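Local coordinates for salicylaldehyde dehydrogenase NahF (Pseudomonas putida, PDB 4JZ6), which probably catalyses the NAD+-dependent oxidation of salicylaldehyde to salicylate in the breakdown of naphthalene, at residues 21-26 with 204-209; 84-89 with 127-132; 94-99 with 116-121; 100-105 with 195-200. All coordinates share one frame; numbering follows the deposited sequence.

Contact 1: 21-26 with 204-209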
loop_
_atom_site.group_PDB
_atom_site.type_symbol
_atom_site.label_atom_id
_atom_site.label_comp_id
_atom_site.label_asym_id
_atom_site.label_seq_id
_atom_site.Cartn_x
_atom_site.Cartn_y
_atom_site.Cartn_z
ATOM N N LYS A 21 14.238 -30.595 -0.199
ATOM C CA LYS A 21 13.181 -30.729 0.806
ATOM C C LYS A 21 12.525 -29.394 1.164
ATOM O O LYS A 21 12.853 -28.351 0.595
ATOM C CB LYS A 21 13.736 -31.384 2.073
ATOM C CG LYS A 21 14.122 -32.852 1.911
ATOM C CD LYS A 21 14.372 -33.518 3.258
ATOM C CE LYS A 21 14.609 -35.014 3.107
ATOM N NZ LYS A 21 14.617 -35.713 4.428
ATOM N N LEU A 22 11.581 -29.442 2.101
ATOM C CA LEU A 22 11.000 -28.237 2.697
ATOM C C LEU A 22 11.884 -27.779 3.856
ATOM O O LEU A 22 12.696 -28.555 4.366
ATOM C CB LEU A 22 9.593 -28.533 3.220
ATOM C CG LEU A 22 8.375 -28.246 2.335
ATOM C CD1 LEU A 22 8.699 -28.344 0.846
ATOM C CD2 LEU A 22 7.218 -29.174 2.716
ATOM N N PHE A 23 11.728 -26.529 4.283
ATOM C CA PHE A 23 12.510 -26.022 5.408
ATOM C C PHE A 23 11.657 -25.289 6.443
ATOM O O PHE A 23 11.131 -24.207 6.174
ATOM C CB PHE A 23 13.625 -25.113 4.903
ATOM C CG PHE A 23 14.580 -24.673 5.968
ATOM C CD1 PHE A 23 15.558 -25.537 6.441
ATOM C CD2 PHE A 23 14.511 -23.389 6.491
ATOM C CE1 PHE A 23 16.454 -25.132 7.421
ATOM C CE2 PHE A 23 15.398 -22.977 7.468
ATOM C CZ PHE A 23 16.375 -23.848 7.932
ATOM N N ILE A 24 11.518 -25.890 7.624
ATOM C CA ILE A 24 10.771 -25.290 8.727
ATOM C C ILE A 24 11.511 -25.479 10.054
ATOM O O ILE A 24 11.916 -26.593 10.386
ATOM C CB ILE A 24 9.363 -25.900 8.858
ATOM C CG1 ILE A 24 8.572 -25.713 7.562
ATOM C CG2 ILE A 24 8.627 -25.277 10.026
ATOM C CD1 ILE A 24 7.156 -26.226 7.634
ATOM N N ASN A 25 11.682 -24.388 10.801
ATOM C CA ASN A 25 12.349 -24.421 12.107
ATOM C C ASN A 25 13.759 -25.011 12.098
ATOM O O ASN A 25 14.065 -25.898 12.896
ATOM C CB ASN A 25 11.492 -25.167 13.134
ATOM C CG ASN A 25 10.704 -24.233 14.025
ATOM O OD1 ASN A 25 11.159 -23.135 14.354
ATOM N ND2 ASN A 25 9.512 -24.665 14.427
ATOM N N ASN A 26 14.610 -24.512 11.207
ATOM C CA ASN A 26 15.980 -25.000 11.084
ATOM C C ASN A 26 16.041 -26.498 10.804
ATOM O O ASN A 26 17.016 -27.168 11.155
ATOM C CB ASN A 26 16.810 -24.640 12.324
ATOM C CG ASN A 26 17.417 -23.248 12.238
ATOM O OD1 ASN A 26 17.176 -22.504 11.283
ATOM N ND2 ASN A 26 18.205 -22.888 13.246
ATOM N N CYS A 204 21.833 -21.061 2.454
ATOM C CA CYS A 204 22.782 -20.001 2.743
ATOM C C CYS A 204 22.377 -19.233 3.993
ATOM O O CYS A 204 23.195 -19.002 4.886
ATOM C CB CYS A 204 22.896 -19.058 1.554
ATOM S SG CYS A 204 23.845 -19.758 0.205
ATOM N N VAL A 205 21.105 -18.856 4.058
ATOM C CA VAL A 205 20.582 -18.161 5.225
ATOM C C VAL A 205 20.742 -19.010 6.488
ATOM O O VAL A 205 21.088 -18.487 7.555
ATOM C CB VAL A 205 19.116 -17.755 5.012
ATOM C CG1 VAL A 205 18.564 -17.060 6.236
ATOM C CG2 VAL A 205 19.018 -16.846 3.808
ATOM N N GLN A 206 20.511 -20.316 6.362
ATOM C CA GLN A 206 20.682 -21.227 7.489
ATOM C C GLN A 206 22.120 -21.218 7.998
ATOM O O GLN A 206 22.358 -21.139 9.203
ATOM C CB GLN A 206 20.270 -22.658 7.126
ATOM C CG GLN A 206 20.417 -23.642 8.290
ATOM C CD GLN A 206 20.220 -25.101 7.882
ATOM O OE1 GLN A 206 20.206 -25.433 6.694
ATOM N NE2 GLN A 206 20.071 -25.980 8.875
ATOM N N GLU A 207 23.072 -21.280 7.072
ATOM C CA GLU A 207 24.488 -21.356 7.429
ATOM C C GLU A 207 25.071 -20.035 7.931
ATOM O O GLU A 207 26.167 -20.013 8.496
ATOM C CB GLU A 207 25.312 -21.890 6.254
ATOM C CG GLU A 207 24.838 -23.243 5.768
ATOM C CD GLU A 207 25.728 -23.836 4.702
ATOM O OE1 GLU A 207 26.656 -23.135 4.249
ATOM O OE2 GLU A 207 25.505 -25.005 4.319
ATOM N N ALA A 208 24.351 -18.936 7.719
ATOM C CA ALA A 208 24.762 -17.653 8.278
ATOM C C ALA A 208 24.402 -17.598 9.756
ATOM O O ALA A 208 24.926 -16.769 10.507
ATOM C CB ALA A 208 24.119 -16.512 7.536
ATOM N N GLY A 209 23.496 -18.480 10.168
ATOM C CA GLY A 209 23.182 -18.636 11.573
ATOM C C GLY A 209 21.901 -17.973 12.039
ATOM O O GLY A 209 21.756 -17.674 13.227
#
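F23, in strand 18-24, sets its ring against the side-chain amide of Q206, in the last turn of helix 195-208, so that a strand of the small four-stranded mixed sheet lies beside the C-terminal end of a helix. That helix ends in a Schellman motif: G209 takes up a positive phi (102°), and G209 N bonds back to Q206 O at 3.0 Å. With CG anti to the backbone N (chi1 -173°), the F23 ring is carried out to the Q206 side chain. F23 CE1 comes to 3.8 Å from Q206 CD, and F23 CZ lies 4.1 Å from Q206 CG, which puts one corner of the ring against both the amide carbon and the methylene before it. Ring and amide planes are turned 56° from each other, an oblique van der Waals meeting. Q206 OE1 is hydrogen-bonded to W28 NE1, outside the two segments, and the W28 ring in turn meets that of F23. Replacing Q206 by an alanine would probably leave W28 NE1 without this acceptor and uncover the outer corner of the F23 ring. In the turn formed by N25 and N26, which leads into strand 27-29, N26 brings its backbone toward the same amide, but N26 O stays 4.0 Å from Q206 NE2, too far for a hydrogen bond.

Contact 2: 84-89 with 127-132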
loop_
_atom_site.group_PDB
_atom_site.type_symbol
_atom_site.label_atom_id
_atom_site.label_comp_id
_atom_site.label_asym_id
_atom_site.label_seq_id
_atom_site.Cartn_x
_atom_site.Cartn_y
_atom_site.Cartn_z
ATOM N N LEU A 84 24.426 -10.796 11.100
ATOM C CA LEU A 84 23.814 -11.978 10.511
ATOM C C LEU A 84 23.594 -11.830 9.010
ATOM O O LEU A 84 23.945 -12.721 8.237
ATOM C CB LEU A 84 22.496 -12.291 11.222
ATOM C CG LEU A 84 22.658 -12.901 12.617
ATOM C CD1 LEU A 84 21.383 -12.772 13.428
ATOM C CD2 LEU A 84 23.061 -14.351 12.479
ATOM N N LEU A 85 23.018 -10.706 8.600
ATOM C CA LEU A 85 22.741 -10.474 7.188
ATOM C C LEU A 85 24.026 -10.368 6.374
ATOM O O LEU A 85 24.121 -10.909 5.273
ATOM C CB LEU A 85 21.891 -9.216 6.998
ATOM C CG LEU A 85 20.373 -9.383 6.953
ATOM C CD1 LEU A 85 19.967 -10.820 7.245
ATOM C CD2 LEU A 85 19.719 -8.415 7.919
ATOM N N LEU A 86 25.006 -9.660 6.921
ATOM C CA LEU A 86 26.313 -9.551 6.295
ATOM C C LEU A 86 26.875 -10.949 6.025
ATOM O O LEU A 86 27.416 -11.219 4.949
ATOM C CB LEU A 86 27.253 -8.764 7.210
ATOM C CG LEU A 86 27.796 -7.409 6.741
ATOM C CD1 LEU A 86 27.006 -6.850 5.569
ATOM C CD2 LEU A 86 27.829 -6.427 7.901
ATOM N N LYS A 87 26.717 -11.835 7.003
ATOM C CA LYS A 87 27.179 -13.208 6.874
ATOM C C LYS A 87 26.472 -13.966 5.747
ATOM O O LYS A 87 27.117 -14.738 5.023
ATOM C CB LYS A 87 27.042 -13.967 8.197
ATOM C CG LYS A 87 27.766 -15.312 8.189
ATOM C CD LYS A 87 27.916 -15.899 9.579
ATOM C CE LYS A 87 28.785 -17.151 9.549
ATOM N NZ LYS A 87 28.896 -17.783 10.899
ATOM N N VAL A 88 25.162 -13.756 5.605
ATOM C CA VAL A 88 24.411 -14.379 4.513
ATOM C C VAL A 88 25.080 -14.063 3.186
ATOM O O VAL A 88 25.330 -14.960 2.379
ATOM C CB VAL A 88 22.952 -13.890 4.438
ATOM C CG1 VAL A 88 22.238 -14.565 3.280
ATOM C CG2 VAL A 88 22.223 -14.169 5.727
ATOM N N ALA A 89 25.384 -12.785 2.978
ATOM C CA ALA A 89 26.054 -12.342 1.760
ATOM C C ALA A 89 27.373 -13.071 1.559
ATOM O O ALA A 89 27.646 -13.567 0.468
ATOM C CB ALA A 89 26.275 -10.842 1.778
ATOM N N GLU A 127 23.105 -4.484 1.653
ATOM C CA GLU A 127 22.351 -3.242 1.718
ATOM C C GLU A 127 21.355 -3.328 2.857
ATOM O O GLU A 127 21.226 -2.395 3.656
ATOM C CB GLU A 127 21.613 -2.989 0.406
ATOM C CG GLU A 127 20.982 -1.609 0.314
ATOM C CD GLU A 127 22.020 -0.502 0.202
ATOM O OE1 GLU A 127 21.700 0.651 0.573
ATOM O OE2 GLU A 127 23.154 -0.783 -0.259
ATOM N N ALA A 128 20.651 -4.455 2.934
ATOM C CA ALA A 128 19.701 -4.671 4.018
ATOM C C ALA A 128 20.435 -4.603 5.354
ATOM O O ALA A 128 20.008 -3.903 6.275
ATOM C CB ALA A 128 18.991 -6.004 3.853
ATOM N N ALA A 129 21.559 -5.312 5.436
ATOM C CA ALA A 129 22.409 -5.297 6.625
ATOM C C ALA A 129 22.785 -3.874 7.050
ATOM O O ALA A 129 22.744 -3.543 8.241
ATOM C CB ALA A 129 23.651 -6.117 6.386
ATOM N N SER A 130 23.147 -3.043 6.072
ATOM C CA SER A 130 23.538 -1.659 6.327
ATOM C C SER A 130 22.393 -0.868 6.925
ATOM O O SER A 130 22.612 0.050 7.709
ATOM C CB SER A 130 23.966 -0.975 5.036
ATOM O OG SER A 130 24.986 -1.702 4.389
ATOM N N LEU A 131 21.171 -1.231 6.541
ATOM C CA LEU A 131 19.981 -0.480 6.925
ATOM C C LEU A 131 19.579 -0.685 8.378
ATOM O O LEU A 131 18.714 0.029 8.885
ATOM C CB LEU A 131 18.800 -0.833 6.013
ATOM C CG LEU A 131 18.788 -0.221 4.610
ATOM C CD1 LEU A 131 17.442 -0.445 3.942
ATOM C CD2 LEU A 131 19.113 1.263 4.675
ATOM N N ALA A 132 20.215 -1.655 9.034
ATOM C CA ALA A 132 19.858 -2.072 10.391
ATOM C C ALA A 132 19.683 -0.912 11.366
ATOM O O ALA A 132 18.717 -0.873 12.135
ATOM C CB ALA A 132 20.883 -3.062 10.924
#
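The methyl group of A129 points at helix 78-94 and is met there from two directions. L85 starts out toward A129, and its CB does the touching, 3.6 Å from A129 CB. L86 leaves its helix more to the flank, then turns inward: one branch, CD1, comes to 3.5 Å from A129 CB. Its first torsion (chi1 -115°) lies well off the staggered positions, and with it the isopropyl end is carried over to the alanine. A129 CB is thus flanked by a methylene on one hand and a methyl on the other, an entirely apolar meeting without a hydrogen bond between the segments. The small size of A129 allows the backbones to come close, with L85 CA only 5.2 Å from A129 CA. Both helices belong to the run of helices that precedes strand 159-162, the first strand in sequence of the six-stranded sheet in the Rossmann-like NAD-binding domain, and the contact brings the middle of helix 78-94 against the C-terminal end of helix 111-130. R82, one turn before L85, adds polar bonds to this junction through NE to A129 O and NH2 to S130 O. A129 O also accepts from A132 N at 3.3 Å. Helix 170-181 also borders the junction: A128 packs on A177 and Y178, and L85 touches V181.

Contact 3: 94-99 with 116-121; sequences SKTPKF and FNVHAS. With EDO (1,2-ethanediol), chain G.
The ring of F99 is approached obliquely by V118 CG2, which lies 3.9 Å from F99 CG; the methyl sits closer still to the root of the ring, 3.5 Å from F99 CB. Within helix 111-130 a second ring, that of F116, carries the methyl of A120 on one face, about 4.0 Å above its plane and displaced toward the rim. V118 works as a fork. Its CG1, anti to the backbone N (chi1 -178°), meets T96 OG1 at 3.5 Å, while CG2 serves F99. The T96 hydroxyl is hydrogen-bonded to E93 O, so V118 CG1 rests on a hydroxyl that already has a polar partner. The contact joins the first turn of helix 96-107, with K95 as its N-cap residue, to the middle of helix 111-130, two helices that follow each other in the chain. Within the latter, N117 O is gripped twice: S121 OG donates to it at 2.6 Å, with a C=O...donor angle of 148° and a tilt of 32° from the carbonyl plane, and S121 N reaches N117 O at 2.9 Å from the opposite face. The N117 side chain bonds to A169 N, V170 N and W113 O, and both V170 and W113 line the salicylaldehyde pocket. A 1,2-ethanediol, probably from the crystallisation liquor, donates through O2 to A120 O at 3.1 Å.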
loop_
_atom_site.group_PDB
_atom_site.type_symbol
_atom_site.label_atom_id
_atom_site.label_comp_id
_atom_site.label_asym_id
_atom_site.label_seq_id
_atom_site.Cartn_x
_atom_site.Cartn_y
_atom_site.Cartn_z
ATOM N N SER A 94 30.260 -17.514 -1.264
ATOM C CA SER A 94 31.096 -18.699 -1.109
ATOM C C SER A 94 30.519 -19.883 -1.876
ATOM O O SER A 94 31.205 -20.876 -2.100
ATOM C CB SER A 94 31.284 -19.059 0.370
ATOM O OG SER A 94 30.097 -19.577 0.945
ATOM N N LYS A 95 29.260 -19.773 -2.283
ATOM C CA LYS A 95 28.592 -20.855 -2.992
ATOM C C LYS A 95 28.327 -20.509 -4.460
ATOM O O LYS A 95 27.504 -21.150 -5.118
ATOM C CB LYS A 95 27.292 -21.232 -2.277
ATOM C CG LYS A 95 27.509 -21.982 -0.968
ATOM C CD LYS A 95 26.188 -22.400 -0.326
ATOM C CE LYS A 95 26.391 -23.506 0.701
ATOM N NZ LYS A 95 27.453 -23.178 1.686
ATOM N N THR A 96 29.042 -19.507 -4.967
ATOM C CA THR A 96 28.832 -18.999 -6.328
ATOM C C THR A 96 28.827 -20.061 -7.451
ATOM O O THR A 96 27.908 -20.080 -8.270
ATOM C CB THR A 96 29.803 -17.826 -6.675
ATOM O OG1 THR A 96 29.581 -16.724 -5.781
ATOM C CG2 THR A 96 29.584 -17.350 -8.104
ATOM N N PRO A 97 29.835 -20.951 -7.490
ATOM C CA PRO A 97 29.829 -21.965 -8.552
ATOM C C PRO A 97 28.590 -22.861 -8.550
ATOM O O PRO A 97 28.140 -23.257 -9.625
ATOM C CB PRO A 97 31.066 -22.803 -8.233
ATOM C CG PRO A 97 31.954 -21.890 -7.493
ATOM C CD PRO A 97 31.039 -21.062 -6.650
ATOM N N LYS A 98 28.060 -23.178 -7.372
ATOM C CA LYS A 98 26.867 -24.023 -7.276
ATOM C C LYS A 98 25.634 -23.303 -7.825
ATOM O O LYS A 98 24.814 -23.899 -8.530
ATOM C CB LYS A 98 26.637 -24.490 -5.831
ATOM C CG LYS A 98 25.418 -25.389 -5.625
ATOM C CD LYS A 98 25.511 -26.676 -6.434
ATOM C CE LYS A 98 26.683 -27.547 -5.989
ATOM N NZ LYS A 98 27.119 -28.508 -7.053
ATOM N N PHE A 99 25.511 -22.021 -7.505
ATOM C CA PHE A 99 24.411 -21.221 -8.023
ATOM C C PHE A 99 24.436 -21.191 -9.542
ATOM O O PHE A 99 23.401 -21.388 -10.189
ATOM C CB PHE A 99 24.458 -19.799 -7.470
ATOM C CG PHE A 99 23.804 -19.652 -6.133
ATOM C CD1 PHE A 99 22.424 -19.678 -6.017
ATOM C CD2 PHE A 99 24.565 -19.488 -4.989
ATOM C CE1 PHE A 99 21.816 -19.547 -4.783
ATOM C CE2 PHE A 99 23.963 -19.356 -3.748
ATOM C CZ PHE A 99 22.587 -19.384 -3.644
ATOM N N PHE A 116 25.479 -12.785 -12.090
ATOM C CA PHE A 116 24.878 -11.520 -11.692
ATOM C C PHE A 116 23.878 -11.708 -10.553
ATOM O O PHE A 116 23.841 -10.906 -9.614
ATOM C CB PHE A 116 24.185 -10.831 -12.866
ATOM C CG PHE A 116 23.306 -9.694 -12.446
ATOM C CD1 PHE A 116 21.936 -9.871 -12.311
ATOM C CD2 PHE A 116 23.853 -8.450 -12.151
ATOM C CE1 PHE A 116 21.118 -8.818 -11.904
ATOM C CE2 PHE A 116 23.040 -7.388 -11.747
ATOM C CZ PHE A 116 21.670 -7.573 -11.626
ATOM N N ASN A 117 23.065 -12.759 -10.649
ATOM C CA ASN A 117 22.056 -13.044 -9.633
ATOM C C ASN A 117 22.682 -13.204 -8.264
ATOM O O ASN A 117 22.143 -12.741 -7.261
ATOM C CB ASN A 117 21.255 -14.296 -9.989
ATOM C CG ASN A 117 19.860 -13.971 -10.476
ATOM O OD1 ASN A 117 18.929 -13.799 -9.680
ATOM N ND2 ASN A 117 19.704 -13.875 -11.790
ATOM N N VAL A 118 23.835 -13.856 -8.229
ATOM C CA VAL A 118 24.536 -14.048 -6.972
ATOM C C VAL A 118 25.040 -12.718 -6.416
ATOM O O VAL A 118 24.726 -12.363 -5.275
ATOM C CB VAL A 118 25.681 -15.056 -7.118
ATOM C CG1 VAL A 118 26.371 -15.280 -5.785
ATOM C CG2 VAL A 118 25.136 -16.359 -7.635
ATOM N N HIS A 119 25.809 -11.992 -7.224
ATOM C CA HIS A 119 26.305 -10.670 -6.837
ATOM C C HIS A 119 25.175 -9.799 -6.302
ATOM O O HIS A 119 25.284 -9.220 -5.219
ATOM C CB HIS A 119 26.973 -9.970 -8.022
ATOM C CG HIS A 119 28.293 -10.560 -8.406
ATOM N ND1 HIS A 119 29.187 -11.059 -7.482
ATOM C CD2 HIS A 119 28.870 -10.734 -9.621
ATOM C CE1 HIS A 119 30.255 -11.517 -8.110
ATOM N NE2 HIS A 119 30.091 -11.332 -9.406
ATOM N N ALA A 120 24.085 -9.736 -7.066
ATOM C CA ALA A 120 22.912 -8.940 -6.710
ATOM C C ALA A 120 22.276 -9.401 -5.409
ATOM O O ALA A 120 21.863 -8.578 -4.592
ATOM C CB ALA A 120 21.891 -8.963 -7.834
ATOM N N SER A 121 22.194 -10.716 -5.225
ATOM C CA SER A 121 21.655 -11.283 -3.992
ATOM C C SER A 121 22.507 -10.916 -2.783
ATOM O O SER A 121 21.984 -10.480 -1.752
ATOM C CB SER A 121 21.544 -12.801 -4.098
ATOM O OG SER A 121 20.648 -13.168 -5.125
HETATM C C1 EDO G . 22.215 -4.260 -6.731
HETATM O O1 EDO G . 23.121 -3.287 -6.188
HETATM C C2 EDO G . 21.830 -5.278 -5.662
HETATM O O2 EDO G . 20.839 -6.178 -6.174
#

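Contact 4: 100-105 with 195-200; sequences IEVMAM and PATHAL
V102 and M103 pack against A196 and T197 in a buried helix-to-helix contact, where helix 96-107 runs roughly antiparallel to the first turns of helix 195-208. The short axes lie 9.1 Å apart at closest, with 151° between their directions. Helix 195-208 is the connection between the neighbouring parallel strands 186-189 and 215-218, a beta-alpha-beta crossover in the Rossmann-like domain of aldehyde dehydrogenases; the contact therefore ties a helix from the N-terminal part of the chain to that crossover.

One branch of V102 does most of the touching. With CG1 anti to the backbone N (chi1 168°), this methyl reaches between A196 and T197, 3.6 Å from A196 CB and 3.3 Å from T197 OG1, and the valine and threonine side chains slide past each other in opposite directions. M103 crosses T197 at about a right angle and lays its CG 3.6 Å from T197 CG2; the side chain of M103 is about 9 Å from a bound salicylaldehyde. M18 of strand 18-24 touches both V102 and A196.

The polar end of T197 is held outside the two segments: OG1 is hydrogen-bonded to E106 OE1, and the other carboxylate oxygen, OE2, takes A196 N. Beside the apolar packing, the first turn of helix 195-208 thus offers a backbone N-H and a hydroxyl to the E106 carboxylate of helix 96-107, a setting likely to favour its charged form.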
loop_
_atom_site.group_PDB
_atom_site.type_symbol
_atom_site.label_atom_id
_atom_site.label_comp_id
_atom_site.label_asym_id
_atom_site.label_seq_id
_atom_site.Cartn_x
_atom_site.Cartn_y
_atom_site.Cartn_z
ATOM N N ILE A 100 25.621 -20.951 -10.101
ATOM C CA ILE A 100 25.795 -20.923 -11.548
ATOM C C ILE A 100 25.308 -22.240 -12.137
ATOM O O ILE A 100 24.521 -22.256 -13.090
ATOM C CB ILE A 100 27.270 -20.713 -11.932
ATOM C CG1 ILE A 100 27.802 -19.409 -11.330
ATOM C CG2 ILE A 100 27.442 -20.731 -13.448
ATOM C CD1 ILE A 100 27.839 -18.246 -12.280
ATOM N N GLU A 101 25.761 -23.339 -11.538
ATOM C CA GLU A 101 25.460 -24.679 -12.022
ATOM C C GLU A 101 23.974 -25.011 -11.926
ATOM O O GLU A 101 23.382 -25.541 -12.872
ATOM C CB GLU A 101 26.275 -25.709 -11.243
ATOM C CG GLU A 101 26.097 -27.138 -11.722
ATOM C CD GLU A 101 26.602 -28.144 -10.716
ATOM O OE1 GLU A 101 27.347 -27.742 -9.795
ATOM O OE2 GLU A 101 26.246 -29.336 -10.835
ATOM N N VAL A 102 23.374 -24.698 -10.784
ATOM C CA VAL A 102 21.985 -25.052 -10.547
ATOM C C VAL A 102 21.040 -24.210 -11.396
ATOM O O VAL A 102 20.102 -24.734 -12.001
ATOM C CB VAL A 102 21.624 -24.928 -9.056
ATOM C CG1 VAL A 102 20.120 -25.005 -8.856
ATOM C CG2 VAL A 102 22.331 -26.017 -8.256
ATOM N N MET A 103 21.303 -22.907 -11.448
ATOM C CA MET A 103 20.490 -21.994 -12.246
ATOM C C MET A 103 20.557 -22.340 -13.735
ATOM O O MET A 103 19.573 -22.175 -14.464
ATOM C CB MET A 103 20.905 -20.540 -12.003
ATOM C CG MET A 103 20.313 -19.942 -10.740
ATOM S SD MET A 103 20.624 -18.167 -10.563
ATOM C CE MET A 103 20.104 -17.543 -12.163
ATOM N N ALA A 104 21.710 -22.833 -14.179
ATOM C CA ALA A 104 21.850 -23.265 -15.561
ATOM C C ALA A 104 20.958 -24.475 -15.827
ATOM O O ALA A 104 20.345 -24.586 -16.889
ATOM C CB ALA A 104 23.300 -23.582 -15.883
ATOM N N MET A 105 20.875 -25.376 -14.854
ATOM C CA MET A 105 20.096 -26.598 -15.023
ATOM C C MET A 105 18.599 -26.326 -14.931
ATOM O O MET A 105 17.814 -26.833 -15.736
ATOM C CB MET A 105 20.500 -27.646 -13.982
ATOM C CG MET A 105 21.923 -28.159 -14.138
ATOM S SD MET A 105 22.465 -29.167 -12.740
ATOM C CE MET A 105 21.352 -30.573 -12.863
ATOM N N PRO A 195 13.261 -25.053 -7.745
ATOM C CA PRO A 195 13.269 -25.472 -6.341
ATOM C C PRO A 195 14.662 -25.709 -5.754
ATOM O O PRO A 195 14.842 -25.521 -4.550
ATOM C CB PRO A 195 12.466 -26.774 -6.366
ATOM C CG PRO A 195 12.701 -27.315 -7.703
ATOM C CD PRO A 195 12.797 -26.137 -8.628
ATOM N N ALA A 196 15.624 -26.117 -6.573
ATOM C CA ALA A 196 16.976 -26.336 -6.069
ATOM C C ALA A 196 17.651 -25.016 -5.718
ATOM O O ALA A 196 18.362 -24.917 -4.717
ATOM C CB ALA A 196 17.811 -27.109 -7.073
ATOM N N THR A 197 17.421 -24.003 -6.545
ATOM C CA THR A 197 18.019 -22.694 -6.327
ATOM C C THR A 197 17.459 -22.019 -5.082
ATOM O O THR A 197 18.198 -21.431 -4.293
ATOM C CB THR A 197 17.775 -21.771 -7.519
ATOM O OG1 THR A 197 17.906 -22.517 -8.730
ATOM C CG2 THR A 197 18.776 -20.631 -7.514
ATOM N N HIS A 198 16.144 -22.103 -4.918
ATOM C CA HIS A 198 15.480 -21.502 -3.769
ATOM C C HIS A 198 15.783 -22.251 -2.469
ATOM O O HIS A 198 15.852 -21.655 -1.395
ATOM C CB HIS A 198 13.978 -21.412 -4.023
ATOM C CG HIS A 198 13.609 -20.365 -5.020
ATOM N ND1 HIS A 198 12.362 -20.291 -5.601
ATOM C CD2 HIS A 198 14.324 -19.332 -5.531
ATOM C CE1 HIS A 198 12.325 -19.263 -6.430
ATOM N NE2 HIS A 198 13.502 -18.664 -6.405
ATOM N N ALA A 199 15.966 -23.562 -2.565
ATOM C CA ALA A 199 16.398 -24.317 -1.403
ATOM C C ALA A 199 17.818 -23.880 -1.050
ATOM O O ALA A 199 18.148 -23.695 0.124
ATOM C CB ALA A 199 16.342 -25.798 -1.680
ATOM N N LEU A 200 18.647 -23.696 -2.078
ATOM C CA LEU A 200 20.032 -23.289 -1.879
ATOM C C LEU A 200 20.148 -21.936 -1.182
ATOM O O LEU A 200 20.910 -21.789 -0.222
ATOM C CB LEU A 200 20.796 -23.261 -3.205
ATOM C CG LEU A 200 22.288 -22.945 -3.036
ATOM C CD1 LEU A 200 22.928 -23.924 -2.063
ATOM C CD2 LEU A 200 23.016 -22.952 -4.369
#

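How the contacts relate
From the N terminus, contact 1 closes the widest loop, joining strand 18-24 to the end of helix 195-208, and the other three contacts nest inside it. Contact 2 closes a shorter loop between helices 78-94 and 111-130, and within that loop contact 3 links helix 96-107 to helix 111-130. Contact 4 starts on helix 96-107 but ends on helix 195-208, so it crosses both contact 2 and contact 3. Helix 96-107 thus serves contacts 3 and 4, and helix 195-208 contacts 1 and 4. Further touches bind the set: a salt bridge from E207 to K95, F99 packed on L200, and A208 on V88.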